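Local coordinates for minor capsid protein VP1 (Human bocavirus 4, PDB 5US9) that self-assembles into the T=1 icosahedral capsid of human bocavirus 4, built from 60 copies of size variants sharing this capsid protein, at residues 252-256 with 537-541. Sequence-based numbering, arbitrary orientation.
Sequences AYIPP and INKVL
Mainly apolar packing lays the extreme C-terminus of the chain, through L541, V540 and K539, against the loop that follows strand 236-248, and the buried junction lies beside a second subunit of the capsid. L541 contributes most of the packing. Its side chain points into the bend of 252-256, where a branched aliphatic end can serve two surfaces: CD2 rests 3.6 Å from CB of A252, and CD1 lies 3.7 Å from CA of P256, near the carbonyl of I254. The short methyl of A252 lets both leucine methyls settle against it, while the consecutive prolines 255 and 256 probably restrict the backbone. Y253 flanks the tail with a broad apolar ring. With chi1 at 59° the ring swings over its own backbone, which brings its edge up to CA of V540. O of K539 meets the ring obliquely, a van der Waals contact 3.5 Å from CE2 of Y253, and the hydroxyl end of Y253 approaches CG1 of V540. The long aliphatic part of K539 passes A252, with CE 4.2 Å from CB, and its backbone hydrogen-bonds to R251. L541 also meets P423 of the second subunit, where its OXT forms salt bridges with K421 and R424. The contact thus probably couples the tail both to its own loop and to the subunit interface.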
# COMPACT_ATOMS: atom_id res chain seq x y z
N ALA A 252 24.07 -98.01 30.43
CA ALA A 252 23.09 -98.80 29.72
C ALA A 252 22.71 -99.98 30.60
O ALA A 252 23.56 -100.80 30.96
CB ALA A 252 23.65 -99.29 28.38
N TYR A 253 21.43 -100.05 30.96
CA TYR A 253 20.96 -101.12 31.82
C TYR A 253 20.79 -102.43 31.08
O TYR A 253 20.66 -103.48 31.72
CB TYR A 253 19.65 -100.69 32.48
CG TYR A 253 18.55 -100.35 31.52
CD1 TYR A 253 17.63 -101.31 31.14
CD2 TYR A 253 18.43 -99.08 30.99
CE1 TYR A 253 16.63 -101.02 30.26
CE2 TYR A 253 17.43 -98.78 30.11
CZ TYR A 253 16.53 -99.75 29.75
OH TYR A 253 15.52 -99.46 28.87
N ILE A 254 20.81 -102.41 29.75
CA ILE A 254 20.74 -103.63 28.94
C ILE A 254 21.69 -103.51 27.77
O ILE A 254 22.05 -102.40 27.36
CB ILE A 254 19.31 -103.90 28.43
CG1 ILE A 254 18.80 -102.67 27.66
CG2 ILE A 254 18.39 -104.28 29.55
CD1 ILE A 254 17.49 -102.90 26.98
N PRO A 255 22.13 -104.64 27.22
CA PRO A 255 22.88 -104.61 25.98
C PRO A 255 22.05 -103.98 24.87
O PRO A 255 20.82 -103.98 24.94
CB PRO A 255 23.15 -106.09 25.69
CG PRO A 255 23.12 -106.72 27.01
CD PRO A 255 22.08 -105.99 27.79
N PRO A 256 22.69 -103.43 23.84
CA PRO A 256 21.91 -102.84 22.75
C PRO A 256 21.10 -103.87 21.98
O PRO A 256 20.06 -103.52 21.42
CB PRO A 256 22.98 -102.18 21.87
CG PRO A 256 24.21 -102.95 22.16
CD PRO A 256 24.13 -103.31 23.61
N ILE A 537 23.65 -93.06 37.01
CA ILE A 537 22.49 -92.64 36.24
C ILE A 537 21.96 -93.85 35.48
O ILE A 537 22.12 -94.99 35.93
CB ILE A 537 22.87 -91.48 35.31
CG1 ILE A 537 23.61 -90.42 36.11
CG2 ILE A 537 21.64 -90.75 34.80
CD1 ILE A 537 24.20 -89.34 35.27
N ASN A 538 21.36 -93.62 34.32
CA ASN A 538 20.94 -94.65 33.38
C ASN A 538 20.69 -93.96 32.06
O ASN A 538 20.50 -92.74 32.02
CB ASN A 538 19.67 -95.39 33.82
CG ASN A 538 19.92 -96.42 34.89
OD1 ASN A 538 20.47 -97.48 34.62
ND2 ASN A 538 19.49 -96.12 36.10
N LYS A 539 20.65 -94.72 30.98
CA LYS A 539 20.18 -94.20 29.71
C LYS A 539 19.37 -95.27 29.00
O LYS A 539 19.80 -96.43 28.93
CB LYS A 539 21.34 -93.73 28.84
CG LYS A 539 22.32 -94.81 28.43
CD LYS A 539 23.43 -94.23 27.59
CE LYS A 539 24.44 -95.28 27.22
NZ LYS A 539 25.57 -94.70 26.44
N VAL A 540 18.20 -94.89 28.51
CA VAL A 540 17.52 -95.74 27.54
C VAL A 540 18.32 -95.70 26.25
O VAL A 540 18.64 -94.62 25.73
CB VAL A 540 16.07 -95.29 27.34
CG1 VAL A 540 15.27 -95.59 28.58
CG2 VAL A 540 16.01 -93.81 27.06
N LEU A 541 18.68 -96.87 25.75
CA LEU A 541 19.46 -96.93 24.53
C LEU A 541 18.59 -96.59 23.33
O LEU A 541 18.54 -97.33 22.35
CB LEU A 541 20.10 -98.30 24.37
CG LEU A 541 21.13 -98.68 25.43
CD1 LEU A 541 21.65 -100.07 25.19
CD2 LEU A 541 22.26 -97.68 25.43
OXT LEU A 541 17.90 -95.58 23.29